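Local coordinates for Tol-Pal system protein TolB (Acinetobacter baumannii, PDB 7MX5), which probably works in the periplasm as part of the Tol-Pal system, which helps the outer membrane invaginate during cell division and keeps it intact, at residues P175-T178 and K183-Y186; S188-T191 and I196-Q199; E207-F212 and S246-K251; S373-S376 and F381-N384; A120-Q123 and G127-G130. All blocks are in the same frame, centred on the assembly; numbering follows the deposited sequence.

Contact 1 of 5, residues P175-T178 and K183-Y186; sequences PAWT and KIAY
Ile184 and Trp177 face each other across an antiparallel pair of strands, and their side chains form the closely fitted half of this contact. With CG1 anti to the backbone N (chi1 -173°), Ile184 reaches CD1 over one face of the indole. Ile184 CD1 lies 3.8 Å from Trp177 CE2, and it sits near the normal of the five-membered ring, a CH-pi contact. Pro175 CB approaches the same methyl, Ile184 CD1, at 4.2 Å. One residue along, the backbones join at Ala176 and Ala185, a hydrogen-bonded pair whose CB atoms are on the opposite face of the sheet. Ala176 N gives to Ala185 O at 2.9 Å, and the return bond from Ala185 N to Ala176 O is also 2.9 Å and nearly straight (172°). The fit is looser toward the turn. There the Thr178 N to Lys183 O bond lengthens to 3.1 Å, and the aliphatic chain of Lys183 leads away from the contact, bending at its last torsion, to a long, weak ion pair with Asp200. The hairpin supplies the first two strands of a four-stranded propeller blade: strand 195-200 continues the sheet beyond 183-186, while Leu152 and Ile154 of strand 150-156 and Ala137 of strand 135-141, from the preceding blade, pack against Pro175, Trp177, Ile184 and Tyr186.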
loop_
_atom_site.group_PDB
_atom_site.type_symbol
_atom_site.label_atom_id
_atom_site.label_comp_id
_atom_site.label_asym_id
_atom_site.label_seq_id
_atom_site.Cartn_x
_atom_site.Cartn_y
_atom_site.Cartn_z
ATOM N N PRO A 175 -3.290 -2.785 -11.601
ATOM C CA PRO A 175 -2.496 -3.874 -11.013
ATOM C C PRO A 175 -3.175 -4.397 -9.754
ATOM O O PRO A 175 -3.603 -3.622 -8.896
ATOM C CB PRO A 175 -1.144 -3.220 -10.699
ATOM C CG PRO A 175 -1.220 -1.812 -11.200
ATOM C CD PRO A 175 -2.650 -1.470 -11.440
ATOM N N ALA A 176 -3.279 -5.720 -9.655
ATOM C CA ALA A 176 -3.930 -6.374 -8.527
ATOM C C ALA A 176 -3.017 -7.458 -7.981
ATOM O O ALA A 176 -2.484 -8.270 -8.744
ATOM C CB ALA A 176 -5.280 -6.971 -8.933
ATOM N N TRP A 177 -2.847 -7.475 -6.662
ATOM C CA TRP A 177 -1.931 -8.398 -6.009
ATOM C C TRP A 177 -2.628 -9.717 -5.702
ATOM O O TRP A 177 -3.761 -9.729 -5.208
ATOM C CB TRP A 177 -1.382 -7.786 -4.721
ATOM C CG TRP A 177 -0.274 -6.811 -4.944
ATOM C CD1 TRP A 177 -0.377 -5.453 -4.997
ATOM C CD2 TRP A 177 1.112 -7.117 -5.141
ATOM N NE1 TRP A 177 0.857 -4.892 -5.217
ATOM C CE2 TRP A 177 1.788 -5.893 -5.310
ATOM C CE3 TRP A 177 1.844 -8.307 -5.193
ATOM C CZ2 TRP A 177 3.163 -5.824 -5.526
ATOM C CZ3 TRP A 177 3.208 -8.237 -5.407
ATOM C CH2 TRP A 177 3.853 -7.004 -5.570
ATOM N N THR A 178 -1.949 -10.819 -5.998
ATOM C CA THR A 178 -2.443 -12.126 -5.607
ATOM C C THR A 178 -2.359 -12.272 -4.085
ATOM O O THR A 178 -1.522 -11.631 -3.442
ATOM C CB THR A 178 -1.644 -13.222 -6.321
ATOM O OG1 THR A 178 -2.528 -14.022 -7.116
ATOM C CG2 THR A 178 -0.900 -14.112 -5.343
ATOM N N LYS A 183 2.288 -13.388 -7.182
ATOM C CA LYS A 183 1.971 -13.049 -8.558
ATOM C C LYS A 183 1.227 -11.722 -8.589
ATOM O O LYS A 183 0.623 -11.299 -7.600
ATOM C CB LYS A 183 1.126 -14.143 -9.227
ATOM C CG LYS A 183 1.821 -15.491 -9.316
ATOM C CD LYS A 183 1.061 -16.446 -10.221
ATOM C CE LYS A 183 1.881 -17.690 -10.521
ATOM N NZ LYS A 183 1.688 -18.746 -9.489
ATOM N N ILE A 184 1.282 -11.063 -9.743
ATOM C CA ILE A 184 0.571 -9.811 -9.962
ATOM C C ILE A 184 -0.221 -9.927 -11.255
ATOM O O ILE A 184 0.224 -10.568 -12.215
ATOM C CB ILE A 184 1.532 -8.602 -10.005
ATOM C CG1 ILE A 184 0.741 -7.294 -10.058
ATOM C CG2 ILE A 184 2.485 -8.701 -11.188
ATOM C CD1 ILE A 184 1.228 -6.253 -9.089
ATOM N N ALA A 185 -1.408 -9.330 -11.269
ATOM C CA ALA A 185 -2.254 -9.292 -12.448
ATOM C C ALA A 185 -2.453 -7.850 -12.890
ATOM O O ALA A 185 -2.296 -6.908 -12.108
ATOM C CB ALA A 185 -3.611 -9.952 -12.193
ATOM N N TYR A 186 -2.812 -7.689 -14.160
ATOM C CA TYR A 186 -2.973 -6.366 -14.743
ATOM C C TYR A 186 -3.742 -6.496 -16.047
ATOM O O TYR A 186 -3.829 -7.577 -16.635
ATOM C CB TYR A 186 -1.617 -5.693 -14.983
ATOM C CG TYR A 186 -0.652 -6.543 -15.781
ATOM C CD1 TYR A 186 -0.616 -6.469 -17.167
ATOM C CD2 TYR A 186 0.217 -7.425 -15.149
ATOM C CE1 TYR A 186 0.259 -7.246 -17.901
ATOM C CE2 TYR A 186 1.097 -8.204 -15.875
ATOM C CZ TYR A 186 1.115 -8.109 -17.251
ATOM O OH TYR A 186 1.988 -8.881 -17.983
#

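Contact 2 of 5, residues S188-T191 and I196-Q199; sequences SFET and IYLQ
Tyr197 points its CB at the loop 188-191, and its ring carries nearly all of the contact. CG stands beside the backbone N and anti to the carbonyl carbon (chi1 -67°), which sends the ring out from strand 195-200 toward Ser188. Along the near side of the ring, CD1 of Tyr197 comes to 3.7 Å from Ser188 CB. The next atom, Tyr197 CE1, is closer still to Ser188 CB, at 3.5 Å, and lies 4.1 Å from Glu190 OE1. The loop joins the second and third strands of a propeller blade, and it begins with an ST turn. Here Ser188 OG accepts from Glu190 N at 3.2 Å, which closes the turn, and the same hydroxyl donates to Glu190 OE1 at 2.7 Å, using the lone pair of that oxygen turned away from its partner OE2. This second bond, with a salt bridge from Arg206 to Glu190 OE1, holds the carboxylate beside the phenol, its plane 21° from that of the ring. Arg206 also makes a cation-pi contact with Tyr197, so one cation probably offsets the carboxylate charge next to the ring. At the tip, Tyr197 OH stands 4.0 Å from Glu190 CD, in contact without a bond. A water takes up the hydroxyl instead, 2.9 Å from Tyr197 OH, and reaches on weakly to Thr191 OG1.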
loop_
_atom_site.group_PDB
_atom_site.type_symbol
_atom_site.label_atom_id
_atom_site.label_comp_id
_atom_site.label_asym_id
_atom_site.label_seq_id
_atom_site.Cartn_x
_atom_site.Cartn_y
_atom_site.Cartn_z
ATOM N N SER A 188 -3.781 -5.291 -19.867
ATOM C CA SER A 188 -2.846 -4.800 -20.866
ATOM C C SER A 188 -3.543 -4.656 -22.209
ATOM O O SER A 188 -4.397 -5.471 -22.571
ATOM C CB SER A 188 -1.641 -5.735 -21.004
ATOM O OG SER A 188 -0.775 -5.299 -22.038
ATOM N N PHE A 189 -3.171 -3.607 -22.944
ATOM C CA PHE A 189 -3.650 -3.382 -24.300
ATOM C C PHE A 189 -2.527 -3.490 -25.326
ATOM O O PHE A 189 -2.662 -2.973 -26.439
ATOM C CB PHE A 189 -4.333 -2.016 -24.410
ATOM C CG PHE A 189 -5.624 -1.910 -23.641
ATOM C CD1 PHE A 189 -5.622 -1.835 -22.257
ATOM C CD2 PHE A 189 -6.839 -1.874 -24.306
ATOM C CE1 PHE A 189 -6.806 -1.735 -21.551
ATOM C CE2 PHE A 189 -8.027 -1.771 -23.605
ATOM C CZ PHE A 189 -8.010 -1.701 -22.225
ATOM N N GLU A 190 -1.416 -4.148 -24.967
ATOM C CA GLU A 190 -0.298 -4.299 -25.896
ATOM C C GLU A 190 -0.753 -4.909 -27.215
ATOM O O GLU A 190 -0.213 -4.576 -28.277
ATOM C CB GLU A 190 0.814 -5.138 -25.256
ATOM C CG GLU A 190 0.488 -6.614 -25.077
ATOM C CD GLU A 190 1.370 -7.283 -24.040
ATOM O OE1 GLU A 190 1.218 -6.976 -22.838
ATOM O OE2 GLU A 190 2.217 -8.116 -24.428
ATOM N N THR A 191 -1.736 -5.800 -27.166
ATOM C CA THR A 191 -2.562 -6.126 -28.315
ATOM C C THR A 191 -3.889 -5.398 -28.153
ATOM O O THR A 191 -4.385 -5.247 -27.032
ATOM C CB THR A 191 -2.788 -7.634 -28.437
ATOM O OG1 THR A 191 -3.916 -8.017 -27.640
ATOM C CG2 THR A 191 -1.556 -8.398 -27.973
ATOM N N ILE A 196 -6.469 -9.647 -19.380
ATOM C CA ILE A 196 -5.990 -9.724 -18.005
ATOM C C ILE A 196 -4.899 -10.783 -17.943
ATOM O O ILE A 196 -5.155 -11.968 -18.183
ATOM C CB ILE A 196 -7.132 -10.045 -17.029
ATOM C CG1 ILE A 196 -8.053 -8.833 -16.868
ATOM C CG2 ILE A 196 -6.573 -10.470 -15.680
ATOM C CD1 ILE A 196 -9.256 -9.094 -15.988
ATOM N N TYR A 197 -3.680 -10.357 -17.634
ATOM C CA TYR A 197 -2.542 -11.253 -17.521
ATOM C C TYR A 197 -2.270 -11.570 -16.056
ATOM O O TYR A 197 -2.616 -10.796 -15.163
ATOM C CB TYR A 197 -1.296 -10.634 -18.158
ATOM C CG TYR A 197 -1.376 -10.479 -19.661
ATOM C CD1 TYR A 197 -1.953 -9.352 -20.233
ATOM C CD2 TYR A 197 -0.866 -11.453 -20.507
ATOM C CE1 TYR A 197 -2.023 -9.204 -21.606
ATOM C CE2 TYR A 197 -0.926 -11.310 -21.881
ATOM C CZ TYR A 197 -1.510 -10.186 -22.425
ATOM O OH TYR A 197 -1.577 -10.044 -23.792
ATOM N N LEU A 198 -1.653 -12.726 -15.818
ATOM C CA LEU A 198 -1.225 -13.136 -14.484
ATOM C C LEU A 198 0.265 -13.445 -14.550
ATOM O O LEU A 198 0.672 -14.412 -15.202
ATOM C CB LEU A 198 -2.018 -14.343 -13.989
ATOM C CG LEU A 198 -1.864 -14.653 -12.499
ATOM C CD1 LEU A 198 -2.080 -13.399 -11.662
ATOM C CD2 LEU A 198 -2.820 -15.757 -12.074
ATOM N N GLN A 199 1.071 -12.634 -13.872
ATOM C CA GLN A 199 2.522 -12.666 -14.009
ATOM C C GLN A 199 3.153 -13.242 -12.748
ATOM O O GLN A 199 2.992 -12.685 -11.657
ATOM C CB GLN A 199 3.066 -11.266 -14.289
ATOM C CG GLN A 199 4.544 -11.231 -14.627
ATOM C CD GLN A 199 4.865 -10.213 -15.703
ATOM O OE1 GLN A 199 3.995 -9.817 -16.478
ATOM N NE2 GLN A 199 6.122 -9.788 -15.760
HETATM O O HOH W 1 -3.628 -10.756 -25.689
#

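Contact 3 of 5, residues E207-F212 and S246-K251; sequences EVITSF and STRQVK
Arg248 NH2 is the atom on which this contact converges: Glu207 OE1, Ile209 CD1 and, more distantly, Val208 O all approach it. Arg248 bridges two neighbouring blades of the beta-propeller, from the turn before the outermost strand of one, 249-252, to the outermost strand of the other, 206-211. With Glu207 the guanidinium forms a salt bridge, although the modelled 2.4 Å between Arg248 NH2 and Glu207 OE1 is too short to be taken literally, and the detailed geometry of the pair is doubtful. As modelled, OE1 is the carboxylate oxygen near NH2, and the carboxylate plane is turned 59° from the guanidinium plane. Ile209 comes across the arginine at about a right angle, its CD1 lying 3.6 Å from Arg248 NH2. That methyl adds an apolar neighbour to the charged group, and Met243 of strand 239-244 touches both Ile209 and the arginine chain. Ile209 and Thr210 both face Ile196 in a classic beta bulge. The arginine bends at chi2 on its way across from the turn and has a weak further bond from NH1 to Leu245 O. In the guanidinium plane, at its edge, Ile209 O lies 3.9 Å from Arg248 NE.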
loop_
_atom_site.group_PDB
_atom_site.type_symbol
_atom_site.label_atom_id
_atom_site.label_comp_id
_atom_site.label_asym_id
_atom_site.label_seq_id
_atom_site.Cartn_x
_atom_site.Cartn_y
_atom_site.Cartn_z
ATOM N N GLU A 207 0.615 -15.388 -18.066
ATOM C CA GLU A 207 -0.405 -16.175 -18.744
ATOM C C GLU A 207 -1.666 -15.331 -18.868
ATOM O O GLU A 207 -1.966 -14.510 -17.998
ATOM C CB GLU A 207 -0.704 -17.480 -18.000
ATOM C CG GLU A 207 -1.227 -17.285 -16.587
ATOM C CD GLU A 207 -1.932 -18.514 -16.051
ATOM O OE1 GLU A 207 -2.637 -19.186 -16.834
ATOM O OE2 GLU A 207 -1.783 -18.809 -14.847
ATOM N N VAL A 208 -2.396 -15.540 -19.959
ATOM C CA VAL A 208 -3.629 -14.799 -20.200
ATOM C C VAL A 208 -4.743 -15.413 -19.364
ATOM O O VAL A 208 -5.092 -16.586 -19.535
ATOM C CB VAL A 208 -3.999 -14.796 -21.689
ATOM C CG1 VAL A 208 -5.434 -14.325 -21.873
ATOM C CG2 VAL A 208 -3.058 -13.899 -22.452
ATOM N N ILE A 209 -5.304 -14.618 -18.457
ATOM C CA ILE A 209 -6.438 -15.079 -17.668
ATOM C C ILE A 209 -7.722 -14.996 -18.483
ATOM O O ILE A 209 -8.454 -15.984 -18.618
ATOM C CB ILE A 209 -6.535 -14.273 -16.360
ATOM C CG1 ILE A 209 -5.441 -14.710 -15.382
ATOM C CG2 ILE A 209 -7.887 -14.459 -15.735
ATOM C CD1 ILE A 209 -5.493 -16.178 -15.022
ATOM N N THR A 210 -8.009 -13.826 -19.049
ATOM C CA THR A 210 -9.162 -13.654 -19.922
ATOM C C THR A 210 -8.876 -12.530 -20.907
ATOM O O THR A 210 -8.019 -11.673 -20.669
ATOM C CB THR A 210 -10.442 -13.358 -19.128
ATOM O OG1 THR A 210 -11.579 -13.487 -19.991
ATOM C CG2 THR A 210 -10.405 -11.952 -18.551
ATOM N N SER A 211 -9.609 -12.545 -22.021
ATOM C CA SER A 211 -9.424 -11.557 -23.078
ATOM C C SER A 211 -10.570 -11.597 -24.081
ATOM O O SER A 211 -10.756 -12.600 -24.776
ATOM C CB SER A 211 -8.097 -11.790 -23.803
ATOM O OG SER A 211 -7.788 -10.708 -24.663
ATOM N N PHE A 212 -11.339 -10.516 -24.170
ATOM C CA PHE A 212 -12.409 -10.418 -25.156
ATOM C C PHE A 212 -12.692 -8.942 -25.426
ATOM O O PHE A 212 -11.923 -8.061 -25.027
ATOM C CB PHE A 212 -13.660 -11.177 -24.696
ATOM C CG PHE A 212 -14.026 -10.940 -23.262
ATOM C CD1 PHE A 212 -14.816 -9.862 -22.904
ATOM C CD2 PHE A 212 -13.589 -11.803 -22.270
ATOM C CE1 PHE A 212 -15.158 -9.645 -21.586
ATOM C CE2 PHE A 212 -13.928 -11.591 -20.949
ATOM C CZ PHE A 212 -14.713 -10.510 -20.606
ATOM N N SER A 246 -9.515 -22.523 -11.890
ATOM C CA SER A 246 -9.177 -23.871 -12.334
ATOM C C SER A 246 -9.630 -24.118 -13.770
ATOM O O SER A 246 -8.866 -24.643 -14.589
ATOM C CB SER A 246 -9.799 -24.901 -11.390
ATOM O OG SER A 246 -11.211 -24.894 -11.489
ATOM N N THR A 247 -10.867 -23.745 -14.095
ATOM C CA THR A 247 -11.453 -24.048 -15.392
ATOM C C THR A 247 -11.741 -22.808 -16.238
ATOM O O THR A 247 -12.255 -22.950 -17.351
ATOM C CB THR A 247 -12.746 -24.858 -15.204
ATOM O OG1 THR A 247 -12.660 -25.621 -13.994
ATOM C CG2 THR A 247 -12.960 -25.816 -16.372
ATOM N N ARG A 248 -11.419 -21.602 -15.747
ATOM C CA ARG A 248 -11.649 -20.337 -16.471
ATOM C C ARG A 248 -13.122 -20.108 -16.720
ATOM O O ARG A 248 -13.534 -19.398 -17.653
ATOM C CB ARG A 248 -10.881 -20.268 -17.783
ATOM C CG ARG A 248 -9.675 -19.381 -17.710
ATOM C CD ARG A 248 -8.674 -19.886 -16.698
ATOM N NE ARG A 248 -7.359 -19.300 -16.925
ATOM C CZ ARG A 248 -6.218 -19.856 -16.543
ATOM N NH1 ARG A 248 -6.193 -21.018 -15.912
ATOM N NH2 ARG A 248 -5.072 -19.234 -16.809
ATOM N N GLN A 249 -13.888 -20.731 -15.848
ATOM C CA GLN A 249 -15.328 -20.591 -15.790
ATOM C C GLN A 249 -15.813 -19.189 -15.408
ATOM O O GLN A 249 -15.689 -18.791 -14.250
ATOM C CB GLN A 249 -15.904 -21.610 -14.806
ATOM C CG GLN A 249 -17.422 -21.653 -14.771
ATOM C CD GLN A 249 -17.956 -22.782 -13.916
ATOM O OE1 GLN A 249 -17.189 -23.604 -13.412
ATOM N NE2 GLN A 249 -19.275 -22.829 -13.747
ATOM N N VAL A 250 -16.415 -18.449 -16.355
ATOM C CA VAL A 250 -16.898 -17.091 -16.082
ATOM C C VAL A 250 -18.425 -17.063 -16.072
ATOM O O VAL A 250 -19.077 -17.633 -16.953
ATOM C CB VAL A 250 -16.352 -16.050 -17.083
ATOM C CG1 VAL A 250 -14.871 -15.826 -16.852
ATOM C CG2 VAL A 250 -16.614 -16.473 -18.512
ATOM N N LYS A 251 -18.995 -16.397 -15.064
ATOM C CA LYS A 251 -20.435 -16.167 -15.009
ATOM C C LYS A 251 -20.696 -14.923 -14.170
ATOM O O LYS A 251 -19.994 -14.672 -13.187
ATOM C CB LYS A 251 -21.184 -17.379 -14.445
ATOM C CG LYS A 251 -22.269 -17.908 -15.381
ATOM C CD LYS A 251 -23.333 -16.851 -15.650
ATOM C CE LYS A 251 -23.314 -16.377 -17.100
ATOM N NZ LYS A 251 -24.617 -16.594 -17.785
#

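Contact 4 of 5, residues S373-S376 and F381-N384; sequences SIMS and FRMN
Ile374 and Met383 lie side by side and point the same way, and on the other face of the sheet Met375 and Arg382 do likewise. The two strands form a beta hairpin in a propeller blade, antiparallel at 165°. Ile374 pairs with Met383 as the hydrogen-bonded pair, with Ile374 N to Met383 O at 2.6 Å and straight (172°). The bond back, from Met383 N to Ile374 O, is bent to 132°. Met383 is bent at chi3, and its methyl turns in against its neighbour: Met383 CE meets Ile374 CD1 at 3.7 Å. Within the sheet, strands 359-366 and 6-9 flank this apolar pair, with Met359 and Val361 beside Ile374 and Ile7 beside Met383, while Leu5 and Arg38, from loops, also touch Met383. On the opposite face, Met375 CG packs on Arg382 CG at 3.5 Å, methylene against methylene, while both chains turn at chi3 farther out; Leu342 and Thr343 of strand 339-344 lie against Met375. Toward the turn, Ser376 and Phe381 grip each other through Ser376 N to Phe381 O at 3.0 Å. Ser376 OG in turn accepts from Phe381 N at 3.1 Å, though the stronger partner of that hydroxyl is Asp378. At the far end Ser373 and Asn384, on the face of Met375 and Arg382, meet as a buried polar pair: Ser373 OG donates to Asn384 OD1 at 2.6 Å, arriving nearly along the C=O axis.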
loop_
_atom_site.group_PDB
_atom_site.type_symbol
_atom_site.label_atom_id
_atom_site.label_comp_id
_atom_site.label_asym_id
_atom_site.label_seq_id
_atom_site.Cartn_x
_atom_site.Cartn_y
_atom_site.Cartn_z
ATOM N N SER A 373 0.498 9.333 -3.043
ATOM C CA SER A 373 0.502 9.856 -1.687
ATOM C C SER A 373 0.153 8.738 -0.716
ATOM O O SER A 373 -0.757 7.945 -0.972
ATOM C CB SER A 373 -0.486 11.017 -1.528
ATOM O OG SER A 373 0.124 12.255 -1.850
ATOM N N ILE A 374 0.886 8.676 0.392
ATOM C CA ILE A 374 0.636 7.710 1.455
ATOM C C ILE A 374 0.246 8.487 2.702
ATOM O O ILE A 374 0.989 9.369 3.150
ATOM C CB ILE A 374 1.855 6.812 1.720
ATOM C CG1 ILE A 374 1.927 5.698 0.677
ATOM C CG2 ILE A 374 1.781 6.210 3.113
ATOM C CD1 ILE A 374 3.329 5.223 0.384
ATOM N N MET A 375 -0.921 8.168 3.256
ATOM C CA MET A 375 -1.450 8.874 4.412
ATOM C C MET A 375 -1.784 7.888 5.517
ATOM O O MET A 375 -2.249 6.776 5.252
ATOM C CB MET A 375 -2.701 9.679 4.048
ATOM C CG MET A 375 -2.427 11.147 3.807
ATOM S SD MET A 375 -3.873 12.202 3.993
ATOM C CE MET A 375 -3.980 12.321 5.772
ATOM N N SER A 376 -1.536 8.299 6.757
ATOM C CA SER A 376 -2.022 7.540 7.895
ATOM C C SER A 376 -3.541 7.639 7.966
ATOM O O SER A 376 -4.136 8.663 7.619
ATOM C CB SER A 376 -1.392 8.051 9.191
ATOM O OG SER A 376 -1.742 9.403 9.430
ATOM N N PHE A 381 -0.434 12.135 9.023
ATOM C CA PHE A 381 0.818 11.863 8.334
ATOM C C PHE A 381 0.560 11.819 6.838
ATOM O O PHE A 381 -0.292 11.053 6.376
ATOM C CB PHE A 381 1.437 10.548 8.808
ATOM C CG PHE A 381 2.766 10.258 8.189
ATOM C CD1 PHE A 381 3.910 10.887 8.651
ATOM C CD2 PHE A 381 2.874 9.374 7.129
ATOM C CE1 PHE A 381 5.135 10.629 8.077
ATOM C CE2 PHE A 381 4.097 9.113 6.551
ATOM C CZ PHE A 381 5.227 9.744 7.023
ATOM N N ARG A 382 1.284 12.642 6.088
ATOM C CA ARG A 382 1.266 12.585 4.636
ATOM C C ARG A 382 2.659 12.274 4.116
ATOM O O ARG A 382 3.656 12.827 4.593
ATOM C CB ARG A 382 0.751 13.886 4.012
ATOM C CG ARG A 382 -0.215 13.633 2.866
ATOM C CD ARG A 382 -0.642 14.906 2.172
ATOM N NE ARG A 382 -1.670 15.615 2.923
ATOM C CZ ARG A 382 -1.540 16.853 3.377
ATOM N NH1 ARG A 382 -0.443 17.558 3.157
ATOM N NH2 ARG A 382 -2.537 17.399 4.068
ATOM N N MET A 383 2.709 11.379 3.136
ATOM C CA MET A 383 3.940 10.920 2.512
ATOM C C MET A 383 3.742 10.976 1.008
ATOM O O MET A 383 2.747 10.454 0.495
ATOM C CB MET A 383 4.273 9.498 2.971
ATOM C CG MET A 383 5.734 9.239 3.258
ATOM S SD MET A 383 5.998 7.564 3.874
ATOM C CE MET A 383 6.093 6.639 2.346
ATOM N N ASN A 384 4.667 11.618 0.304
ATOM C CA ASN A 384 4.533 11.836 -1.128
ATOM C C ASN A 384 5.553 11.008 -1.894
ATOM O O ASN A 384 6.730 10.948 -1.523
ATOM C CB ASN A 384 4.692 13.316 -1.478
ATOM C CG ASN A 384 3.440 14.117 -1.184
ATOM O OD1 ASN A 384 2.328 13.593 -1.243
ATOM N ND2 ASN A 384 3.614 15.395 -0.867
#

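Contact 5 of 5, residues A120-Q123 and G127-G130; sequences AIYQ and GIPG
Gln123 O and Gly127 N make the single hydrogen bond of the contact, 2.8 Å long. Its donor lies above the carbonyl plane and the angle at hydrogen is 140°, a bent closing bond for the helix 110-126. Gly127 is the first residue to leave helical geometry and does so with positive phi (76°), which turns the chain back along the last turn. Close CH-to-oxygen approaches form a second group. Ile128 O lies at the edge of the Tyr122 ring, near its plane, 3.2 Å from Tyr122 CD2. The same carbonyl oxygen, Ile128 O, receives a CA-H...O contact from Gln123 CA at 3.3 Å. Van der Waals packing is the third. Tyr122 and Ile128 lie side by side, with Tyr122 CE2 at 3.9 Å from Ile128 CB, and Gly130 CA comes to 3.7 Å from Tyr122 CD2. Gln123, extended along its length, crosses Pro129 obliquely, its polar amide NE2 resting 3.4 Å from Pro129 CA. Asn356 of the propeller reaches Pro129 O. The helix, packed through Ile121 on Val32 and Leu36, leads on to the loop before strand 135-141. Its exit has one direct bond across the contact, aided by the Thr126 hydroxyl, which bonds to Tyr122 O and Ile128 N; the rest is ring, CH and side-chain contact, with Ile128 O meeting the ring edge.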
loop_
_atom_site.group_PDB
_atom_site.type_symbol
_atom_site.label_atom_id
_atom_site.label_comp_id
_atom_site.label_asym_id
_atom_site.label_seq_id
_atom_site.Cartn_x
_atom_site.Cartn_y
_atom_site.Cartn_z
ATOM N N ALA A 120 10.424 -4.177 13.240
ATOM C CA ALA A 120 10.437 -4.731 14.589
ATOM C C ALA A 120 10.324 -3.634 15.638
ATOM O O ALA A 120 9.672 -3.822 16.673
ATOM C CB ALA A 120 11.706 -5.556 14.806
ATOM N N ILE A 121 10.955 -2.483 15.395
ATOM C CA ILE A 121 10.845 -1.360 16.323
ATOM C C ILE A 121 9.406 -0.865 16.385
ATOM O O ILE A 121 8.869 -0.600 17.467
ATOM C CB ILE A 121 11.814 -0.233 15.918
ATOM C CG1 ILE A 121 13.265 -0.698 16.049
ATOM C CG2 ILE A 121 11.571 1.012 16.760
ATOM C CD1 ILE A 121 14.277 0.326 15.580
ATOM N N TYR A 122 8.761 -0.737 15.222
ATOM C CA TYR A 122 7.378 -0.275 15.176
ATOM C C TYR A 122 6.452 -1.225 15.926
ATOM O O TYR A 122 5.589 -0.786 16.695
ATOM C CB TYR A 122 6.939 -0.127 13.719
ATOM C CG TYR A 122 5.555 0.450 13.520
ATOM C CD1 TYR A 122 5.365 1.820 13.405
ATOM C CD2 TYR A 122 4.444 -0.376 13.424
ATOM C CE1 TYR A 122 4.104 2.352 13.214
ATOM C CE2 TYR A 122 3.179 0.147 13.234
ATOM C CZ TYR A 122 3.015 1.512 13.130
ATOM O OH TYR A 122 1.757 2.038 12.939
ATOM N N GLN A 123 6.621 -2.533 15.717
ATOM C CA GLN A 123 5.761 -3.506 16.381
ATOM C C GLN A 123 5.999 -3.523 17.887
ATOM O O GLN A 123 5.060 -3.720 18.667
ATOM C CB GLN A 123 5.991 -4.894 15.785
ATOM C CG GLN A 123 4.992 -5.943 16.239
ATOM C CD GLN A 123 5.109 -7.229 15.449
ATOM O OE1 GLN A 123 6.076 -7.975 15.597
ATOM N NE2 GLN A 123 4.122 -7.495 14.602
ATOM N N GLY A 127 2.545 -2.492 18.958
ATOM C CA GLY A 127 1.841 -3.754 18.865
ATOM C C GLY A 127 1.228 -4.033 17.513
ATOM O O GLY A 127 0.423 -4.963 17.395
ATOM N N ILE A 128 1.581 -3.257 16.494
ATOM C CA ILE A 128 1.035 -3.397 15.151
ATOM C C ILE A 128 2.182 -3.778 14.226
ATOM O O ILE A 128 3.257 -3.182 14.317
ATOM C CB ILE A 128 0.355 -2.107 14.658
ATOM C CG1 ILE A 128 -0.803 -1.729 15.585
ATOM C CG2 ILE A 128 -0.143 -2.265 13.233
ATOM C CD1 ILE A 128 -1.325 -0.325 15.368
ATOM N N PRO A 129 2.013 -4.763 13.345
ATOM C CA PRO A 129 3.100 -5.129 12.426
ATOM C C PRO A 129 3.529 -3.945 11.572
ATOM O O PRO A 129 2.700 -3.232 11.003
ATOM C CB PRO A 129 2.492 -6.247 11.570
ATOM C CG PRO A 129 1.313 -6.744 12.318
ATOM C CD PRO A 129 0.868 -5.690 13.281
ATOM N N GLY A 130 4.843 -3.738 11.491
ATOM C CA GLY A 130 5.371 -2.682 10.656
ATOM C C GLY A 130 5.183 -2.972 9.180
ATOM O O GLY A 130 5.066 -4.119 8.748
#

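In the fold
From the N terminus, contact 5 comes first, turning the end of helix 110-126 into the linker that leads from the N-terminal domain to the six-bladed propeller. Contacts 1 and 2 then close two successive hairpin turns in one blade, touching where strands 183-188 and 195-200 pair. Contact 3 starts on the adjoining strand 206-211 and closes a longer excursion through the next blade, tying the two blades together. Contact 4 closes a hairpin far along the chain, in the blade that strand 6-9 extends; its centre is about 18 Å from that of contact 5. All five follow in series, none nested or crossing.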